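Local structure of alpha-galactosidase (Thermus thermophilus, 6LCJ) at residues E[160-165]-E[190-195]; E[227-232]-E[297-302]. The protein probably hydrolyses terminal alpha-galactosyl linkages in oligosaccharides, acting as a family 36 glycoside hydrolase assembled as a hexamer. All coordinates share one frame; numbering follows the deposited sequence.

Interaction 1. Residues E[160-165]-E[190-195]; sequences PRVWCS and FEVFQI
The indole of Trp163 is the main bump on one side of this strand pair, and two phenylalanines shape the hollow that receives it. Trp163 CB sits squarely over the Phe190 ring, 3.9 Å from its centroid, while the indole turns its five-membered edge toward the same face in a T-shaped pair (planes at 81°). Phe193 meets the indole differently: the rings lie nearly parallel but slid apart, overlapping little, with Trp163 CE3 and Phe193 CE2 3.4 Å apart. Both residues hold CG anti to the backbone N (chi1 -170° and -173°), which sends the rings out side by side. Broad aromatics suit this side because helix 175-185 packs against it, pressing Val181 and Val185 on Trp163.

Strand 161-164, that helix and strand 192-195 form a beta-alpha-beta unit of the family's TIM barrel, and its parallel strands are joined by bonds such as Trp163 N to Val192 O (2.8 Å). On the inner side the bumps are blunter: Val162 nestles CG2 against Val192 CB (3.9 Å) and CG1 against Gln194 CB, with Tyr300 covering both valines.

At the Arg161 end of the pair, Arg161 O accepts from Glu191 N and Val192 N together. Glu191 OE1 takes Arg161 N (2.9 Å) on its anti lone pair, and the carboxylate lies parallel over the guanidinium, CD 3.8 Å above its plane, a long salt bridge in which no N-H points at the oxygen. With a leucine in place of Glu191, Arg161 N would probably lack this acceptor, and the guanidinium would lose the carboxylate on its face. The main charged partner of Glu191 is Arg158, which forms a salt bridge with OE1, and Ser189 O receives Arg161 NE.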
ATOM      1  N   PRO E 160      50.747 -10.719 -23.235  1.00 35.51           N
ATOM      2  CA  PRO E 160      51.926 -10.366 -22.444  1.00 37.86           C
ATOM      3  C   PRO E 160      51.846 -10.958 -21.046  1.00 41.05           C
ATOM      4  O   PRO E 160      50.798 -11.411 -20.579  1.00 43.16           O
ATOM      5  CB  PRO E 160      51.890  -8.829 -22.397  1.00 39.13           C
ATOM      6  CG  PRO E 160      50.888  -8.415 -23.443  1.00 40.25           C
ATOM      7  CD  PRO E 160      49.896  -9.550 -23.504  1.00 39.87           C
ATOM      8  N   ARG E 161      52.991 -10.974 -20.384  1.00 36.59           N
ATOM      9  CA  ARG E 161      53.074 -11.390 -18.997  1.00 31.69           C
ATOM     10  C   ARG E 161      53.226 -10.124 -18.169  1.00 31.21           C
ATOM     11  O   ARG E 161      54.146  -9.332 -18.401  1.00 32.16           O
ATOM     12  CB  ARG E 161      54.230 -12.370 -18.798  1.00 29.83           C
ATOM     13  CG  ARG E 161      54.097 -13.581 -19.709  1.00 33.32           C
ATOM     14  CD  ARG E 161      55.142 -14.655 -19.417  1.00 40.23           C
ATOM     15  NE  ARG E 161      56.491 -14.196 -19.728  1.00 39.94           N
ATOM     16  CZ  ARG E 161      57.077 -14.379 -20.899  1.00 41.83           C
ATOM     17  NH1 ARG E 161      56.428 -15.015 -21.858  1.00 45.95           N
ATOM     18  NH2 ARG E 161      58.302 -13.919 -21.116  1.00 43.02           N
ATOM     19  N   VAL E 162      52.298  -9.907 -17.244  1.00 30.93           N
ATOM     20  CA  VAL E 162      52.110  -8.604 -16.618  1.00 28.77           C
ATOM     21  C   VAL E 162      52.262  -8.747 -15.119  1.00 27.99           C
ATOM     22  O   VAL E 162      51.677  -9.657 -14.520  1.00 30.28           O
ATOM     23  CB  VAL E 162      50.726  -8.009 -16.943  1.00 31.64           C
ATOM     24  CG1 VAL E 162      50.570  -6.636 -16.261  1.00 27.11           C
ATOM     25  CG2 VAL E 162      50.496  -7.939 -18.448  1.00 23.33           C
ATOM     26  N   TRP E 163      53.021  -7.840 -14.510  1.00 25.03           N
ATOM     27  CA  TRP E 163      52.918  -7.604 -13.080  1.00 26.70           C
ATOM     28  C   TRP E 163      52.018  -6.390 -12.875  1.00 30.91           C
ATOM     29  O   TRP E 163      52.196  -5.363 -13.540  1.00 32.31           O
ATOM     30  CB  TRP E 163      54.286  -7.395 -12.420  1.00 26.96           C
ATOM     31  CG  TRP E 163      54.137  -7.409 -10.922  1.00 29.08           C
ATOM     32  CD1 TRP E 163      54.167  -8.503 -10.099  1.00 26.23           C
ATOM     33  CD2 TRP E 163      53.831  -6.288 -10.085  1.00 27.49           C
ATOM     34  NE1 TRP E 163      53.926  -8.125  -8.798  1.00 28.86           N
ATOM     35  CE2 TRP E 163      53.714  -6.772  -8.761  1.00 29.14           C
ATOM     36  CE3 TRP E 163      53.660  -4.918 -10.323  1.00 25.94           C
ATOM     37  CZ2 TRP E 163      53.443  -5.932  -7.677  1.00 26.96           C
ATOM     38  CZ3 TRP E 163      53.396  -4.086  -9.248  1.00 24.74           C
ATOM     39  CH2 TRP E 163      53.281  -4.596  -7.943  1.00 25.17           C
ATOM     40  N   CYS E 164      51.049  -6.511 -11.964  1.00 30.21           N
ATOM     41  CA  CYS E 164      49.989  -5.521 -11.781  1.00 25.83           C
ATOM     42  C   CYS E 164      49.936  -5.120 -10.311  1.00 26.62           C
ATOM     43  O   CYS E 164      50.039  -5.975  -9.430  1.00 31.43           O
ATOM     44  CB  CYS E 164      48.627  -6.120 -12.260  1.00 24.45           C
ATOM     45  SG  CYS E 164      47.130  -5.172 -11.910  1.00 49.33           S
ATOM     46  N   SER E 165      49.775  -3.831 -10.027  1.00 26.43           N
ATOM     47  CA  SER E 165      49.820  -3.404  -8.631  1.00 26.74           C
ATOM     48  C   SER E 165      48.502  -3.585  -7.883  1.00 28.14           C
ATOM     49  O   SER E 165      48.493  -3.469  -6.650  1.00 29.90           O
ATOM     50  CB  SER E 165      50.237  -1.929  -8.526  1.00 30.45           C
ATOM     51  OG  SER E 165      49.336  -1.069  -9.214  1.00 30.21           O
ATOM     52  N   PHE E 190      58.712 -11.320 -16.429  1.00 32.49           N
ATOM     53  CA  PHE E 190      57.582 -10.484 -16.815  1.00 32.22           C
ATOM     54  C   PHE E 190      57.945  -9.669 -18.051  1.00 35.92           C
ATOM     55  O   PHE E 190      59.117  -9.465 -18.368  1.00 39.05           O
ATOM     56  CB  PHE E 190      57.174  -9.536 -15.682  1.00 30.40           C
ATOM     57  CG  PHE E 190      56.499 -10.217 -14.538  1.00 29.18           C
ATOM     58  CD1 PHE E 190      55.193 -10.673 -14.661  1.00 27.76           C
ATOM     59  CD2 PHE E 190      57.168 -10.403 -13.326  1.00 30.66           C
ATOM     60  CE1 PHE E 190      54.552 -11.311 -13.579  1.00 30.99           C
ATOM     61  CE2 PHE E 190      56.544 -11.042 -12.248  1.00 28.79           C
ATOM     62  CZ  PHE E 190      55.236 -11.498 -12.374  1.00 26.93           C
ATOM     63  N   GLU E 191      56.917  -9.191 -18.744  1.00 36.94           N
ATOM     64  CA  GLU E 191      57.099  -8.294 -19.877  1.00 36.73           C
ATOM     65  C   GLU E 191      56.505  -6.910 -19.667  1.00 33.89           C
ATOM     66  O   GLU E 191      56.895  -5.986 -20.382  1.00 40.61           O
ATOM     67  CB  GLU E 191      56.490  -8.906 -21.147  1.00 35.27           C
ATOM     68  CG  GLU E 191      56.472 -10.426 -21.105  1.00 40.91           C
ATOM     69  CD  GLU E 191      56.031 -11.049 -22.404  1.00 46.51           C
ATOM     70  OE1 GLU E 191      54.911 -11.605 -22.460  1.00 50.38           O
ATOM     71  OE2 GLU E 191      56.812 -10.996 -23.372  1.00 56.05           O
ATOM     72  N   VAL E 192      55.584  -6.744 -18.716  1.00 33.19           N
ATOM     73  CA  VAL E 192      54.899  -5.480 -18.464  1.00 28.81           C
ATOM     74  C   VAL E 192      54.850  -5.257 -16.957  1.00 31.65           C
ATOM     75  O   VAL E 192      54.540  -6.178 -16.196  1.00 30.84           O
ATOM     76  CB  VAL E 192      53.464  -5.474 -19.043  1.00 31.23           C
ATOM     77  CG1 VAL E 192      52.832  -4.091 -18.922  1.00 30.08           C
ATOM     78  CG2 VAL E 192      53.435  -5.952 -20.480  1.00 29.20           C
ATOM     79  N   PHE E 193      55.151  -4.032 -16.526  1.00 30.20           N
ATOM     80  CA  PHE E 193      54.972  -3.600 -15.146  1.00 25.51           C
ATOM     81  C   PHE E 193      53.871  -2.543 -15.162  1.00 33.58           C
ATOM     82  O   PHE E 193      54.084  -1.435 -15.667  1.00 35.01           O
ATOM     83  CB  PHE E 193      56.273  -3.042 -14.584  1.00 26.77           C
ATOM     84  CG  PHE E 193      56.217  -2.728 -13.121  1.00 29.83           C
ATOM     85  CD1 PHE E 193      55.700  -1.525 -12.674  1.00 26.37           C
ATOM     86  CD2 PHE E 193      56.691  -3.637 -12.184  1.00 29.49           C
ATOM     87  CE1 PHE E 193      55.658  -1.229 -11.316  1.00 28.77           C
ATOM     88  CE2 PHE E 193      56.652  -3.344 -10.819  1.00 31.80           C
ATOM     89  CZ  PHE E 193      56.134  -2.130 -10.387  1.00 30.60           C
ATOM     90  N   GLN E 194      52.694  -2.880 -14.627  1.00 30.42           N
ATOM     91  CA  GLN E 194      51.497  -2.070 -14.833  1.00 30.64           C
ATOM     92  C   GLN E 194      51.053  -1.411 -13.534  1.00 27.59           C
ATOM     93  O   GLN E 194      50.760  -2.101 -12.558  1.00 31.13           O
ATOM     94  CB  GLN E 194      50.363  -2.904 -15.419  1.00 29.28           C
ATOM     95  CG  GLN E 194      49.145  -2.066 -15.838  1.00 35.29           C
ATOM     96  CD  GLN E 194      47.890  -2.520 -15.122  1.00 38.66           C
ATOM     97  OE1 GLN E 194      47.507  -3.697 -15.209  1.00 33.07           O
ATOM     98  NE2 GLN E 194      47.252  -1.604 -14.389  1.00 34.41           N
ATOM     99  N   ILE E 195      51.008  -0.077 -13.536  1.00 30.74           N
ATOM    100  CA  ILE E 195      50.519   0.722 -12.411  1.00 31.91           C
ATOM    101  C   ILE E 195      49.003   0.834 -12.516  1.00 32.22           C
ATOM    102  O   ILE E 195      48.475   1.270 -13.546  1.00 32.25           O
ATOM    103  CB  ILE E 195      51.166   2.114 -12.401  1.00 27.07           C
ATOM    104  CG1 ILE E 195      52.659   1.991 -12.190  1.00 34.97           C
ATOM    105  CG2 ILE E 195      50.591   2.988 -11.303  1.00 30.23           C
ATOM    106  CD1 ILE E 195      53.399   2.966 -12.999  1.00 38.38           C
TER
HETATM  107  O   HOH W   1      60.423 -11.912 -19.790  1.00 48.81           O

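Interaction 2. Residues E[227-232]-E[297-302]; sequences GLRAGL and GYDYLK
Leu232 and Ala230 close on the ring of Tyr298 from the neighbouring strand. Leu232 CB lies over a face of the ring, displaced toward its rim, 3.6 Å from Tyr298 CD2 in a CH-pi contact, and the methyl of Ala230 meets the same CD2 obliquely at 3.5 Å. A small alanine suits a place where its CB points toward the partner strand. Tyr298 CG stands anti to its own carbonyl carbon (chi1 -57°), which brings the ring beside these two residues. Between them, Gly231 CA meets the Tyr300 ring obliquely; a CB here would come tight against Tyr300 CD1, which suits glycine to the place.

The backbones then fix the register of these parallel strands: Leu232 N donates to Tyr300 O (3.0 Å) and Lys302 N to Leu232 O (2.8 Å). Toward Ala230 and Asp299 the grip is poorer, Ala230 O drawing only weak bonds from Asp299 N and Tyr300 N. Beside them, Arg229 crosses Asp299 at about a right angle. Its NE forms a salt bridge with Asp299 OD2 (3.2 Å), and its NH2 donates to Asp299 O (3.2 Å), which sits in the guanidinium plane although the donor stands above the carbonyl plane.

Further out, helix 216-224 backs the apolar patch with Ala220 and Met216, and Met216 O takes the hydroxyl of Tyr298. On the inner side of the barrel, the ring of Tyr300 meets that of Tyr335 with the planes almost parallel, and the extended Lys302 reaches Asp196 in a salt bridge.

Because one guanidinium holds both the carboxylate and the backbone carbonyl of Asp299, charge and hydrogen bonding probably steady the strands just where their own bonds are weak.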
ATOM      1  N   GLY E 227      64.092  -3.358 -18.747  1.00 43.11           N
ATOM      2  CA  GLY E 227      63.643  -4.297 -19.747  1.00 37.43           C
ATOM      3  C   GLY E 227      62.156  -4.558 -19.772  1.00 40.84           C
ATOM      4  O   GLY E 227      61.726  -5.517 -20.418  1.00 44.39           O
ATOM      5  N   LEU E 228      61.349  -3.733 -19.115  1.00 41.87           N
ATOM      6  CA  LEU E 228      59.919  -3.971 -19.024  1.00 40.96           C
ATOM      7  C   LEU E 228      59.141  -2.856 -19.706  1.00 41.14           C
ATOM      8  O   LEU E 228      59.496  -1.676 -19.597  1.00 40.21           O
ATOM      9  CB  LEU E 228      59.475  -4.086 -17.562  1.00 41.45           C
ATOM     10  CG  LEU E 228      59.928  -5.343 -16.821  1.00 36.91           C
ATOM     11  CD1 LEU E 228      59.867  -5.126 -15.320  1.00 43.54           C
ATOM     12  CD2 LEU E 228      59.049  -6.487 -17.229  1.00 37.17           C
ATOM     13  N   ARG E 229      58.083  -3.243 -20.415  1.00 38.51           N
ATOM     14  CA  ARG E 229      57.099  -2.274 -20.868  1.00 35.87           C
ATOM     15  C   ARG E 229      56.322  -1.731 -19.679  1.00 34.36           C
ATOM     16  O   ARG E 229      56.084  -2.431 -18.690  1.00 34.48           O
ATOM     17  CB  ARG E 229      56.128  -2.914 -21.855  1.00 40.78           C
ATOM     18  CG  ARG E 229      56.758  -3.421 -23.130  1.00 39.08           C
ATOM     19  CD  ARG E 229      55.786  -4.338 -23.867  1.00 37.05           C
ATOM     20  NE  ARG E 229      54.609  -3.608 -24.316  1.00 35.58           N
ATOM     21  CZ  ARG E 229      53.690  -4.117 -25.129  1.00 38.55           C
ATOM     22  NH1 ARG E 229      53.814  -5.353 -25.589  1.00 36.49           N
ATOM     23  NH2 ARG E 229      52.650  -3.379 -25.491  1.00 38.03           N
ATOM     24  N   ALA E 230      55.911  -0.475 -19.788  1.00 33.56           N
ATOM     25  CA  ALA E 230      55.218   0.216 -18.714  1.00 32.91           C
ATOM     26  C   ALA E 230      53.713   0.232 -18.979  1.00 33.20           C
ATOM     27  O   ALA E 230      53.280   0.517 -20.098  1.00 32.20           O
ATOM     28  CB  ALA E 230      55.762   1.636 -18.568  1.00 33.96           C
ATOM     29  N   GLY E 231      52.928  -0.066 -17.948  1.00 34.07           N
ATOM     30  CA  GLY E 231      51.479  -0.160 -18.068  1.00 28.28           C
ATOM     31  C   GLY E 231      50.802   0.807 -17.118  1.00 32.37           C
ATOM     32  O   GLY E 231      51.285   1.027 -16.005  1.00 30.58           O
ATOM     33  N   LEU E 232      49.684   1.394 -17.568  1.00 30.91           N
ATOM     34  CA  LEU E 232      48.946   2.366 -16.773  1.00 28.64           C
ATOM     35  C   LEU E 232      47.445   2.128 -16.916  1.00 32.19           C
ATOM     36  O   LEU E 232      46.963   1.665 -17.958  1.00 28.54           O
ATOM     37  CB  LEU E 232      49.321   3.798 -17.184  1.00 27.92           C
ATOM     38  CG  LEU E 232      48.936   5.004 -16.316  1.00 33.38           C
ATOM     39  CD1 LEU E 232      49.610   4.983 -14.961  1.00 31.66           C
ATOM     40  CD2 LEU E 232      49.294   6.294 -17.045  1.00 34.20           C
ATOM     41  N   GLY E 297      55.442   7.270 -22.071  1.00 31.92           N
ATOM     42  CA  GLY E 297      56.224   6.047 -22.098  1.00 37.43           C
ATOM     43  C   GLY E 297      55.440   4.760 -21.901  1.00 42.99           C
ATOM     44  O   GLY E 297      56.017   3.672 -22.081  1.00 41.80           O
ATOM     45  N   TYR E 298      54.151   4.834 -21.554  1.00 34.75           N
ATOM     46  CA  TYR E 298      53.336   3.635 -21.381  1.00 35.20           C
ATOM     47  C   TYR E 298      52.777   3.180 -22.719  1.00 34.47           C
ATOM     48  O   TYR E 298      52.193   3.984 -23.449  1.00 42.62           O
ATOM     49  CB  TYR E 298      52.192   3.907 -20.404  1.00 30.12           C
ATOM     50  CG  TYR E 298      52.679   4.381 -19.062  1.00 33.24           C
ATOM     51  CD1 TYR E 298      52.992   5.718 -18.847  1.00 33.04           C
ATOM     52  CD2 TYR E 298      52.861   3.489 -18.016  1.00 30.41           C
ATOM     53  CE1 TYR E 298      53.453   6.148 -17.627  1.00 32.13           C
ATOM     54  CE2 TYR E 298      53.313   3.919 -16.786  1.00 30.66           C
ATOM     55  CZ  TYR E 298      53.612   5.242 -16.604  1.00 29.03           C
ATOM     56  OH  TYR E 298      54.060   5.670 -15.387  1.00 36.22           O
ATOM     57  N   ASP E 299      52.937   1.891 -23.043  1.00 32.04           N
ATOM     58  CA  ASP E 299      52.310   1.320 -24.236  1.00 35.26           C
ATOM     59  C   ASP E 299      51.447   0.094 -23.922  1.00 33.38           C
ATOM     60  O   ASP E 299      51.096  -0.665 -24.829  1.00 35.25           O
ATOM     61  CB  ASP E 299      53.367   0.970 -25.282  1.00 33.58           C
ATOM     62  CG  ASP E 299      54.375  -0.046 -24.774  1.00 43.98           C
ATOM     63  OD1 ASP E 299      54.503  -0.205 -23.542  1.00 41.72           O
ATOM     64  OD2 ASP E 299      55.048  -0.680 -25.615  1.00 51.65           O
ATOM     65  N   TYR E 300      51.121  -0.125 -22.651  1.00 29.84           N
ATOM     66  CA  TYR E 300      50.127  -1.100 -22.224  1.00 31.09           C
ATOM     67  C   TYR E 300      49.141  -0.344 -21.343  1.00 27.94           C
ATOM     68  O   TYR E 300      49.539   0.249 -20.337  1.00 33.29           O
ATOM     69  CB  TYR E 300      50.796  -2.270 -21.480  1.00 28.81           C
ATOM     70  CG  TYR E 300      49.882  -3.368 -20.961  1.00 26.72           C
ATOM     71  CD1 TYR E 300      49.035  -3.152 -19.878  1.00 29.32           C
ATOM     72  CD2 TYR E 300      49.895  -4.638 -21.533  1.00 33.16           C
ATOM     73  CE1 TYR E 300      48.214  -4.157 -19.397  1.00 29.52           C
ATOM     74  CE2 TYR E 300      49.078  -5.659 -21.057  1.00 30.24           C
ATOM     75  CZ  TYR E 300      48.246  -5.410 -19.988  1.00 31.57           C
ATOM     76  OH  TYR E 300      47.429  -6.405 -19.520  1.00 36.13           O
ATOM     77  N   LEU E 301      47.874  -0.308 -21.744  1.00 27.14           N
ATOM     78  CA  LEU E 301      46.877   0.506 -21.054  1.00 31.07           C
ATOM     79  C   LEU E 301      45.709  -0.356 -20.603  1.00 28.89           C
ATOM     80  O   LEU E 301      45.165  -1.137 -21.391  1.00 27.29           O
ATOM     81  CB  LEU E 301      46.371   1.633 -21.949  1.00 32.26           C
ATOM     82  CG  LEU E 301      47.452   2.584 -22.458  1.00 34.81           C
ATOM     83  CD1 LEU E 301      46.838   3.630 -23.405  1.00 28.38           C
ATOM     84  CD2 LEU E 301      48.161   3.235 -21.270  1.00 30.77           C
ATOM     85  N   LYS E 302      45.341  -0.223 -19.338  1.00 27.86           N
ATOM     86  CA  LYS E 302      44.173  -0.901 -18.789  1.00 28.19           C
ATOM     87  C   LYS E 302      43.056   0.128 -18.696  1.00 26.62           C
ATOM     88  O   LYS E 302      43.082   1.024 -17.843  1.00 27.93           O
ATOM     89  CB  LYS E 302      44.482  -1.536 -17.435  1.00 29.14           C
ATOM     90  CG  LYS E 302      43.333  -2.338 -16.827  1.00 31.04           C
ATOM     91  CD  LYS E 302      43.782  -3.041 -15.541  1.00 37.72           C
ATOM     92  CE  LYS E 302      42.612  -3.604 -14.725  1.00 41.24           C
ATOM     93  NZ  LYS E 302      43.069  -4.261 -13.445  1.00 41.33           N
TER

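Interactions 1 and 2 come in series along the chain, and their centres lie about 8 Å apart in one parallel sheet, that of the TIM barrel. The strands run in the order 161-164, 192-195, 229-234 and 298-303, so the contacts are the outer two of three successive strand pairings. The middle pairing joins them directly: Phe193 N lies 2.8 Å from Arg229 O, and Ile195 N 2.7 Å from Gly231 O, both probable hydrogen bonds. Asp196, just past the first contact, is shared by Gln194 NE2 and Lys302 NZ. The two contacts are thus consecutive parts of one barrel wall, consistent with the fold of this family.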